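Local coordinates for protein putative adhesin (Parabacteroides distasonis, PDB 3LJY) that is of unknown function but, as a predicted lipoprotein with an adhesin head domain, probably takes part in attachment at the bacterial cell surface, at residues A[56-61]-A[65-70]; A[50-55]-A[75-80]; A[20-25]-A[40-45]. All blocks are in the same frame, centred on the assembly; numbering follows the deposited sequence.

Contact 1: A[56-61]-A[65-70]; sequences VNIEVK and LTIAFK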
loop_
_atom_site.group_PDB
_atom_site.type_symbol
_atom_site.label_atom_id
_atom_site.label_comp_id
_atom_site.label_asym_id
_atom_site.label_seq_id
_atom_site.Cartn_x
_atom_site.Cartn_y
_atom_site.Cartn_z
ATOM N N VAL A 56 -24.487 -7.280 -0.972
ATOM C CA VAL A 56 -23.392 -6.323 -0.909
ATOM C C VAL A 56 -23.742 -5.226 0.079
ATOM O O VAL A 56 -24.722 -4.530 -0.109
ATOM C CB VAL A 56 -23.123 -5.695 -2.296
ATOM C CG1 VAL A 56 -22.105 -4.515 -2.184
ATOM C CG2 VAL A 56 -22.640 -6.770 -3.278
ATOM N N ASN A 57 -22.935 -5.075 1.122
ATOM C CA ASN A 57 -23.188 -4.077 2.159
ATOM C C ASN A 57 -22.158 -2.950 2.086
ATOM O O ASN A 57 -21.019 -3.145 2.421
ATOM C CB ASN A 57 -23.181 -4.765 3.527
ATOM C CG ASN A 57 -23.618 -3.855 4.652
ATOM O OD1 ASN A 57 -24.495 -2.999 4.483
ATOM N ND2 ASN A 57 -23.021 -4.049 5.824
ATOM N N ILE A 58 -22.575 -1.782 1.637
ATOM C CA ILE A 58 -21.717 -0.602 1.529
ATOM C C ILE A 58 -22.021 0.362 2.685
ATOM O O ILE A 58 -23.144 0.830 2.789
ATOM C CB ILE A 58 -21.965 0.141 0.177
ATOM C CG1 ILE A 58 -21.787 -0.831 -1.021
ATOM C CG2 ILE A 58 -21.022 1.309 0.033
ATOM C CD1 ILE A 58 -22.369 -0.374 -2.339
ATOM N N GLU A 59 -21.045 0.649 3.551
ATOM C CA GLU A 59 -21.266 1.571 4.670
ATOM C C GLU A 59 -20.165 2.611 4.731
ATOM O O GLU A 59 -19.017 2.294 4.473
ATOM C CB GLU A 59 -21.324 0.820 5.998
ATOM C CG GLU A 59 -22.629 0.036 6.217
ATOM C CD GLU A 59 -22.542 -0.970 7.393
ATOM O OE1 GLU A 59 -21.413 -1.378 7.767
ATOM O OE2 GLU A 59 -23.607 -1.356 7.944
ATOM N N VAL A 60 -20.538 3.849 5.057
ATOM C CA VAL A 60 -19.623 4.875 5.586
ATOM C C VAL A 60 -20.054 5.219 7.015
ATOM O O VAL A 60 -21.161 5.679 7.217
ATOM C CB VAL A 60 -19.615 6.164 4.713
ATOM C CG1 VAL A 60 -18.841 7.298 5.392
ATOM C CG2 VAL A 60 -19.051 5.893 3.337
ATOM N N LYS A 61 -19.170 4.980 7.985
ATOM C CA LYS A 61 -19.402 5.253 9.403
ATOM C C LYS A 61 -18.219 6.052 9.883
ATOM O O LYS A 61 -17.097 5.644 9.646
ATOM C CB LYS A 61 -19.414 3.971 10.241
ATOM C CG LYS A 61 -20.481 2.929 9.960
ATOM C CD LYS A 61 -20.412 1.861 11.095
ATOM C CE LYS A 61 -20.586 0.410 10.599
ATOM N NZ LYS A 61 -19.643 -0.510 11.337
ATOM N N LEU A 65 -15.096 4.117 4.862
ATOM C CA LEU A 65 -15.801 3.208 3.938
ATOM C C LEU A 65 -15.436 1.716 4.134
ATOM O O LEU A 65 -14.275 1.356 4.099
ATOM C CB LEU A 65 -15.525 3.591 2.469
ATOM C CG LEU A 65 -16.162 2.749 1.367
ATOM C CD1 LEU A 65 -17.702 2.811 1.412
ATOM C CD2 LEU A 65 -15.656 3.129 0.015
ATOM N N THR A 66 -16.436 0.865 4.366
ATOM C CA THR A 66 -16.288 -0.593 4.303
ATOM C C THR A 66 -17.308 -1.163 3.277
ATOM O O THR A 66 -18.462 -0.721 3.190
ATOM C CB THR A 66 -16.462 -1.271 5.708
ATOM O OG1 THR A 66 -17.652 -0.807 6.338
ATOM C CG2 THR A 66 -15.312 -0.917 6.664
ATOM N N ILE A 67 -16.846 -2.092 2.447
ATOM C CA ILE A 67 -17.693 -2.818 1.519
ATOM C C ILE A 67 -17.465 -4.301 1.737
ATOM O O ILE A 67 -16.345 -4.799 1.611
ATOM C CB ILE A 67 -17.387 -2.459 0.046
ATOM C CG1 ILE A 67 -17.500 -0.953 -0.158
ATOM C CG2 ILE A 67 -18.328 -3.184 -0.894
ATOM C CD1 ILE A 67 -17.088 -0.530 -1.475
ATOM N N ALA A 68 -18.516 -5.013 2.101
ATOM C CA ALA A 68 -18.396 -6.444 2.331
ATOM C C ALA A 68 -19.735 -7.119 2.090
ATOM O O ALA A 68 -20.738 -6.436 1.882
ATOM C CB ALA A 68 -17.890 -6.709 3.771
ATOM N N PHE A 69 -19.741 -8.450 2.092
ATOM C CA PHE A 69 -20.986 -9.220 1.963
ATOM C C PHE A 69 -21.745 -9.346 3.292
ATOM O O PHE A 69 -21.131 -9.476 4.332
ATOM C CB PHE A 69 -20.710 -10.616 1.420
ATOM C CG PHE A 69 -20.434 -10.661 -0.048
ATOM C CD1 PHE A 69 -21.337 -10.136 -0.957
ATOM C CD2 PHE A 69 -19.294 -11.280 -0.524
ATOM C CE1 PHE A 69 -21.101 -10.195 -2.306
ATOM C CE2 PHE A 69 -19.049 -11.345 -1.880
ATOM C CZ PHE A 69 -19.963 -10.802 -2.777
ATOM N N LYS A 70 -23.082 -9.323 3.239
ATOM C CA LYS A 70 -23.945 -9.388 4.436
ATOM C C LYS A 70 -25.269 -10.157 4.234
ATOM O O LYS A 70 -26.071 -9.838 3.334
ATOM C CB LYS A 70 -24.287 -7.980 4.937
ATOM C CG LYS A 70 -25.009 -7.940 6.317
ATOM C CD LYS A 70 -25.730 -6.599 6.559
ATOM C CE LYS A 70 -27.058 -6.497 5.761
ATOM N NZ LYS A 70 -27.499 -5.084 5.447
HETATM O O HOH W 1 -18.126 1.740 7.423
#
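Ile58 and Ile67 lie side by side on the inner face of an antiparallel strand pair, pointing the same way, with CG1 of Ile58 4.2 Å from CG2 of Ile67. The other branch of Ile58 faces the next neighbour: CG2, held anti to the backbone N by chi1 -55°, lies 3.9 Å from Leu65 CD1. That same Leu65 methyl also reaches Val60 CG2, whose side chain it crosses at a slant, so one methyl bridges two residues of the facing strand. At the far end Val56 sends CG2 obliquely to within 3.9 Å of CE1 of Phe69. Ile58, Leu65 and Ile67 on this face pack on Val44 of strand 43-49, and the last two also on Phe33; the Phe69 ring meets that of Phe80.

The two strands make a beta hairpin, with 56-61 as the outermost strand of a long, otherwise mostly parallel sheet, consistent with a pectate-lyase-like beta-helix. Asn57 with Ala68 and Glu59 with Thr66 are its hydrogen-bonded pairs; Glu59 N donates to Thr66 O over 2.9 Å in a nearly straight bond (176°).

Polar groups gather on the opposite face. The Lys70 chain, bent at chi3 (77°), folds across Asn57, its CD 3.8 Å from Asn57 ND2 and its NZ near OD1. Asn57 ND2 also gives a weak hydrogen bond to Glu59 OE2, along its own strand. A water lies 2.8 Å from Thr66 OG1 and donates weakly to Glu59 O, the carbonyl that already accepts the Thr66 amide.

Contact 2: A[50-55]-A[75-80]; sequences QNLHPY and DHFTKF
With chi1 near -59°, Leu52 places CG anti to its carbonyl carbon, and an extended chi2 carries CD1 forward to the segment 75-80. Phe77 takes the less common first torsion, chi1 56°, which sets CG between the backbone N and the carbonyl carbon and swings the ring away from the approaching leucine while its CB still points toward it. The two side chains therefore cross at about a right angle, and the touching is done by one methyl: Leu52 CD1 comes to 3.5 Å from Phe77 CB. It approaches the ring obliquely, near the root of the side chain. The same methyl lies 4.0 Å from His76 O, so it rests against both the backbone and the first side-chain carbon of the facing segment. No hydrogen bond joins the two segments, and the area buried between them is small, 79 Å² in all.

The contact belongs to the N-terminal end of the beta-helix, where the connection from strand 43-49 to strand 56-61 winds through a short 3-10 turn and meets the chain as it leaves strand 73-76. Within that turn Tyr55 N bonds to Leu52 O at 3.0 Å, which ties the backbone of Leu52 to the turn. The ring of Phe77, for its part, has Lys79 N in its plane at the edge.

Strand 5-7 lies close to both segments. Leu52 and Tyr55 touch Val6, whose backbone is bonded to Asp75, while the amide of Asn51 bonds to Lys7 O through ND2 and to Asp9 N through OD1.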
loop_
_atom_site.group_PDB
_atom_site.type_symbol
_atom_site.label_atom_id
_atom_site.label_comp_id
_atom_site.label_asym_id
_atom_site.label_seq_id
_atom_site.Cartn_x
_atom_site.Cartn_y
_atom_site.Cartn_z
ATOM N N GLN A 50 -24.550 -10.854 -10.662
ATOM C CA GLN A 50 -25.851 -10.194 -10.619
ATOM C C GLN A 50 -26.739 -10.632 -9.431
ATOM O O GLN A 50 -27.364 -9.801 -8.779
ATOM C CB GLN A 50 -26.498 -10.492 -11.993
ATOM C CG GLN A 50 -27.920 -10.120 -12.210
ATOM C CD GLN A 50 -28.435 -10.655 -13.537
ATOM O OE1 GLN A 50 -28.349 -11.859 -13.821
ATOM N NE2 GLN A 50 -28.970 -9.762 -14.364
ATOM N N ASN A 51 -26.778 -11.943 -9.174
ATOM C CA ASN A 51 -27.501 -12.507 -8.019
ATOM C C ASN A 51 -26.910 -12.167 -6.626
ATOM O O ASN A 51 -27.593 -12.384 -5.621
ATOM C CB ASN A 51 -27.639 -14.041 -8.147
ATOM C CG ASN A 51 -26.282 -14.779 -8.150
ATOM O OD1 ASN A 51 -25.370 -14.404 -8.879
ATOM N ND2 ASN A 51 -26.163 -15.837 -7.354
ATOM N N LEU A 52 -25.674 -11.650 -6.551
ATOM C CA LEU A 52 -25.074 -11.344 -5.264
ATOM C C LEU A 52 -25.232 -9.890 -4.805
ATOM O O LEU A 52 -24.897 -9.588 -3.662
ATOM C CB LEU A 52 -23.589 -11.700 -5.255
ATOM C CG LEU A 52 -23.209 -13.143 -5.526
ATOM C CD1 LEU A 52 -21.712 -13.193 -5.472
ATOM C CD2 LEU A 52 -23.888 -14.127 -4.540
ATOM N N HIS A 53 -25.709 -9.001 -5.671
ATOM C CA HIS A 53 -25.889 -7.573 -5.323
ATOM C C HIS A 53 -26.696 -7.305 -4.045
ATOM O O HIS A 53 -26.321 -6.428 -3.264
ATOM C CB HIS A 53 -26.546 -6.778 -6.480
ATOM C CG HIS A 53 -25.590 -6.365 -7.554
ATOM N ND1 HIS A 53 -24.637 -5.385 -7.370
ATOM C CD2 HIS A 53 -25.446 -6.793 -8.833
ATOM C CE1 HIS A 53 -23.945 -5.233 -8.487
ATOM N NE2 HIS A 53 -24.409 -6.080 -9.389
ATOM N N PRO A 54 -27.826 -8.010 -3.850
ATOM C CA PRO A 54 -28.560 -7.864 -2.578
ATOM C C PRO A 54 -27.773 -8.145 -1.299
ATOM O O PRO A 54 -28.210 -7.708 -0.249
ATOM C CB PRO A 54 -29.724 -8.870 -2.696
ATOM C CG PRO A 54 -29.541 -9.622 -3.977
ATOM C CD PRO A 54 -28.528 -8.891 -4.810
ATOM N N TYR A 55 -26.644 -8.851 -1.375
ATOM C CA TYR A 55 -25.841 -9.143 -0.196
ATOM C C TYR A 55 -24.664 -8.211 -0.035
ATOM O O TYR A 55 -23.944 -8.326 0.941
ATOM C CB TYR A 55 -25.387 -10.593 -0.250
ATOM C CG TYR A 55 -26.550 -11.529 -0.524
ATOM C CD1 TYR A 55 -27.721 -11.443 0.219
ATOM C CD2 TYR A 55 -26.483 -12.482 -1.533
ATOM C CE1 TYR A 55 -28.797 -12.287 -0.034
ATOM C CE2 TYR A 55 -27.542 -13.332 -1.788
ATOM C CZ TYR A 55 -28.702 -13.234 -1.037
ATOM O OH TYR A 55 -29.770 -14.077 -1.293
ATOM N N ASP A 75 -20.172 -18.448 -1.239
ATOM C CA ASP A 75 -19.177 -19.504 -1.458
ATOM C C ASP A 75 -18.259 -19.164 -2.630
ATOM O O ASP A 75 -17.060 -19.475 -2.605
ATOM C CB ASP A 75 -19.869 -20.852 -1.717
ATOM C CG ASP A 75 -20.696 -21.340 -0.523
ATOM O OD1 ASP A 75 -20.485 -20.855 0.616
ATOM O OD2 ASP A 75 -21.553 -22.230 -0.739
ATOM N N HIS A 76 -18.833 -18.527 -3.651
ATOM C CA HIS A 76 -18.128 -18.265 -4.885
ATOM C C HIS A 76 -18.671 -17.015 -5.588
ATOM O O HIS A 76 -19.873 -16.757 -5.597
ATOM C CB HIS A 76 -18.264 -19.469 -5.816
ATOM C CG HIS A 76 -17.422 -19.361 -7.047
ATOM N ND1 HIS A 76 -16.043 -19.254 -6.995
ATOM C CD2 HIS A 76 -17.763 -19.322 -8.359
ATOM C CE1 HIS A 76 -15.571 -19.175 -8.227
ATOM N NE2 HIS A 76 -16.592 -19.211 -9.072
ATOM N N PHE A 77 -17.765 -16.255 -6.192
ATOM C CA PHE A 77 -18.144 -15.214 -7.138
ATOM C C PHE A 77 -17.085 -15.142 -8.223
ATOM O O PHE A 77 -15.957 -15.609 -8.027
ATOM C CB PHE A 77 -18.404 -13.855 -6.455
ATOM C CG PHE A 77 -17.247 -13.333 -5.618
ATOM C CD1 PHE A 77 -16.225 -12.606 -6.194
ATOM C CD2 PHE A 77 -17.203 -13.549 -4.273
ATOM C CE1 PHE A 77 -15.180 -12.162 -5.475
ATOM C CE2 PHE A 77 -16.143 -13.071 -3.517
ATOM C CZ PHE A 77 -15.133 -12.373 -4.122
ATOM N N THR A 78 -17.499 -14.635 -9.382
ATOM C CA THR A 78 -16.648 -14.501 -10.550
ATOM C C THR A 78 -15.668 -13.361 -10.330
ATOM O O THR A 78 -14.469 -13.531 -10.497
ATOM C CB THR A 78 -17.502 -14.252 -11.802
ATOM O OG1 THR A 78 -18.646 -15.113 -11.750
ATOM C CG2 THR A 78 -16.700 -14.510 -13.062
ATOM N N LYS A 79 -16.189 -12.200 -9.971
ATOM C CA LYS A 79 -15.357 -11.028 -9.766
ATOM C C LYS A 79 -16.134 -10.085 -8.872
ATOM O O LYS A 79 -17.345 -10.186 -8.792
ATOM C CB LYS A 79 -15.000 -10.369 -11.098
ATOM C CG LYS A 79 -13.641 -9.677 -11.106
ATOM C CD LYS A 79 -12.524 -10.579 -11.570
ATOM C CE LYS A 79 -11.171 -9.941 -11.342
ATOM N NZ LYS A 79 -10.084 -10.866 -11.855
ATOM N N PHE A 80 -15.419 -9.228 -8.159
ATOM C CA PHE A 80 -15.993 -8.205 -7.281
ATOM C C PHE A 80 -15.149 -6.961 -7.497
ATOM O O PHE A 80 -14.033 -6.881 -6.986
ATOM C CB PHE A 80 -15.904 -8.663 -5.820
ATOM C CG PHE A 80 -16.756 -7.877 -4.842
ATOM C CD1 PHE A 80 -16.893 -6.502 -4.917
ATOM C CD2 PHE A 80 -17.378 -8.528 -3.793
ATOM C CE1 PHE A 80 -17.652 -5.795 -3.974
ATOM C CE2 PHE A 80 -18.137 -7.831 -2.857
ATOM C CZ PHE A 80 -18.265 -6.467 -2.947
#

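Contact 3: A[20-25]-A[40-45]; sequences ADYNEI and DPSTVE
Asp21 and Ser42 supply the polar part of this contact, with carboxylate atom OD1 of Asp21 3.1 Å from the hydroxyl OG of Ser42. Asp21 reaches across because chi1, -164°, sets its CG opposite the backbone N and turns the carboxylate to the facing loop. The hydroxyl is hydrogen-bonded to Asn85 O, so its closeness to OD1 is a polar contact rather than an established bond. The other carboxylate oxygen, OD2, forms long, weak ion pairs with Arg63 and Lys87, so the group lies in surroundings that would probably favour its negative charge.

Water carries the bonds between the segments. One molecule accepts from Ser42 N at 3.0 Å and donates to Asp21 OD1 at 3.1 Å, linking the carboxylate to the backbone of the other segment. A second water lies 2.8 Å from Asp21 OD1 and 2.9 Å from Asp40 O and can donate to both, although other acceptors compete for its protons.

These loops lie toward the N-terminal end of the beta-helix: residues 20-23 lead into strand 24-27, and the loop of residues 40-42 leads into strand 43-49; the two strands belong to different sheets of the coil.

Van der Waals contact is slight by comparison. Ser42 CB lies 4.0 Å from Ala20 O, and the hydroxyl of Ser42 comes obliquely to the ring of Tyr22, 4.3 Å from its CE2. The phenol runs on past the serine into the interior, where its OH is hydrogen-bonded to Thr84 OG1 and the ring packs on Leu65 and Tyr35.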
loop_
_atom_site.group_PDB
_atom_site.type_symbol
_atom_site.label_atom_id
_atom_site.label_comp_id
_atom_site.label_asym_id
_atom_site.label_seq_id
_atom_site.Cartn_x
_atom_site.Cartn_y
_atom_site.Cartn_z
ATOM N N ALA A 20 -21.769 9.036 1.834
ATOM C CA ALA A 20 -21.205 10.194 2.550
ATOM C C ALA A 20 -19.734 10.222 2.196
ATOM O O ALA A 20 -19.184 9.224 1.773
ATOM C CB ALA A 20 -21.405 10.098 4.062
ATOM N N ASP A 21 -19.101 11.366 2.351
ATOM C CA ASP A 21 -17.668 11.466 2.115
ATOM C C ASP A 21 -16.882 10.700 3.202
ATOM O O ASP A 21 -17.311 10.605 4.354
ATOM C CB ASP A 21 -17.224 12.938 2.035
ATOM C CG ASP A 21 -15.849 13.090 1.406
ATOM O OD1 ASP A 21 -15.705 12.742 0.208
ATOM O OD2 ASP A 21 -14.917 13.556 2.108
ATOM N N TYR A 22 -15.738 10.142 2.811
ATOM C CA TYR A 22 -14.950 9.299 3.680
ATOM C C TYR A 22 -13.473 9.622 3.433
ATOM O O TYR A 22 -13.118 10.086 2.359
ATOM C CB TYR A 22 -15.276 7.824 3.393
ATOM C CG TYR A 22 -14.953 7.406 1.976
ATOM C CD1 TYR A 22 -13.653 7.036 1.606
ATOM C CD2 TYR A 22 -15.936 7.402 0.993
ATOM C CE1 TYR A 22 -13.368 6.680 0.302
ATOM C CE2 TYR A 22 -15.648 7.048 -0.304
ATOM C CZ TYR A 22 -14.377 6.698 -0.640
ATOM O OH TYR A 22 -14.116 6.357 -1.910
ATOM N N ASN A 23 -12.630 9.424 4.445
ATOM C CA ASN A 23 -11.174 9.649 4.330
ATOM C C ASN A 23 -10.379 8.401 4.686
ATOM O O ASN A 23 -9.153 8.419 4.767
ATOM C CB ASN A 23 -10.728 10.812 5.227
ATOM C CG ASN A 23 -10.803 10.478 6.711
ATOM O OD1 ASN A 23 -11.555 9.592 7.148
ATOM N ND2 ASN A 23 -10.016 11.198 7.499
ATOM N N GLU A 24 -11.092 7.313 4.887
ATOM C CA GLU A 24 -10.475 6.086 5.279
ATOM C C GLU A 24 -11.223 4.928 4.629
ATOM O O GLU A 24 -12.440 4.972 4.413
ATOM C CB GLU A 24 -10.401 6.022 6.818
ATOM C CG GLU A 24 -9.941 4.691 7.348
ATOM C CD GLU A 24 -9.402 4.720 8.773
ATOM O OE1 GLU A 24 -9.554 5.760 9.493
ATOM O OE2 GLU A 24 -8.814 3.654 9.142
ATOM N N ILE A 25 -10.460 3.911 4.245
ATOM C CA ILE A 25 -10.998 2.706 3.588
ATOM C C ILE A 25 -10.536 1.423 4.273
ATOM O O ILE A 25 -9.398 1.318 4.668
ATOM C CB ILE A 25 -10.612 2.693 2.114
ATOM C CG1 ILE A 25 -11.212 3.932 1.436
ATOM C CG2 ILE A 25 -11.072 1.432 1.474
ATOM C CD1 ILE A 25 -11.444 3.801 -0.059
ATOM N N ASP A 40 -15.752 15.542 -6.668
ATOM C CA ASP A 40 -17.099 15.146 -7.105
ATOM C C ASP A 40 -17.776 14.423 -5.951
ATOM O O ASP A 40 -17.108 13.795 -5.150
ATOM C CB ASP A 40 -17.077 14.250 -8.355
ATOM C CG ASP A 40 -16.305 14.868 -9.515
ATOM O OD1 ASP A 40 -16.490 16.065 -9.765
ATOM O OD2 ASP A 40 -15.507 14.183 -10.186
ATOM N N PRO A 41 -19.101 14.512 -5.859
ATOM C CA PRO A 41 -19.792 13.785 -4.809
ATOM C C PRO A 41 -19.421 12.299 -4.818
ATOM O O PRO A 41 -19.393 11.668 -5.878
ATOM C CB PRO A 41 -21.271 13.980 -5.158
ATOM C CG PRO A 41 -21.304 15.231 -5.941
ATOM C CD PRO A 41 -20.031 15.274 -6.711
ATOM N N SER A 42 -19.124 11.772 -3.630
ATOM C CA SER A 42 -18.689 10.399 -3.473
ATOM C C SER A 42 -19.749 9.419 -3.930
ATOM O O SER A 42 -20.917 9.532 -3.570
ATOM C CB SER A 42 -18.277 10.140 -2.034
ATOM O OG SER A 42 -17.049 10.804 -1.801
ATOM N N THR A 43 -19.327 8.476 -4.766
ATOM C CA THR A 43 -20.158 7.348 -5.171
ATOM C C THR A 43 -19.377 6.047 -4.920
ATOM O O THR A 43 -18.144 6.066 -4.820
ATOM C CB THR A 43 -20.590 7.486 -6.667
ATOM O OG1 THR A 43 -19.443 7.605 -7.526
ATOM C CG2 THR A 43 -21.508 8.740 -6.866
ATOM N N VAL A 44 -20.105 4.945 -4.761
ATOM C CA VAL A 44 -19.549 3.607 -4.822
ATOM C C VAL A 44 -20.258 2.838 -5.944
ATOM O O VAL A 44 -21.468 2.729 -5.937
ATOM C CB VAL A 44 -19.714 2.853 -3.461
ATOM C CG1 VAL A 44 -19.234 1.401 -3.610
ATOM C CG2 VAL A 44 -18.974 3.590 -2.303
ATOM N N GLU A 45 -19.501 2.337 -6.923
ATOM C CA GLU A 45 -20.015 1.415 -7.940
ATOM C C GLU A 45 -19.469 0.022 -7.716
ATOM O O GLU A 45 -18.276 -0.143 -7.565
ATOM C CB GLU A 45 -19.581 1.849 -9.338
ATOM C CG GLU A 45 -20.126 0.961 -10.498
ATOM C CD GLU A 45 -19.734 1.477 -11.896
ATOM O OE1 GLU A 45 -18.751 2.252 -12.027
ATOM O OE2 GLU A 45 -20.415 1.086 -12.878
HETATM O O HOH W 2 -15.845 13.413 -2.517
HETATM O O HOH W 3 -18.241 13.494 -1.344
#

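How the contacts relate
From the N terminus, contact 3 comes first: segment 20-25 meets 40-45, closing a loop that contains strand 32-37. Strand 43-49 then leads to segment 50-55, the first half of contact 2. Before its partner 75-80 is reached, the chain makes the hairpin of contact 1, so contact 1 lies wholly within the span of contact 2, and contact 3 precedes both in series. Contact 1 touches each of the others: Lys70 N probably bonds to Tyr55 O, and Leu65 N to Glu24 O, joining the hairpin to strand 24-27. Contacts 2 and 3 do not touch; the hairpin connects them at the N-terminal end of the beta-helix.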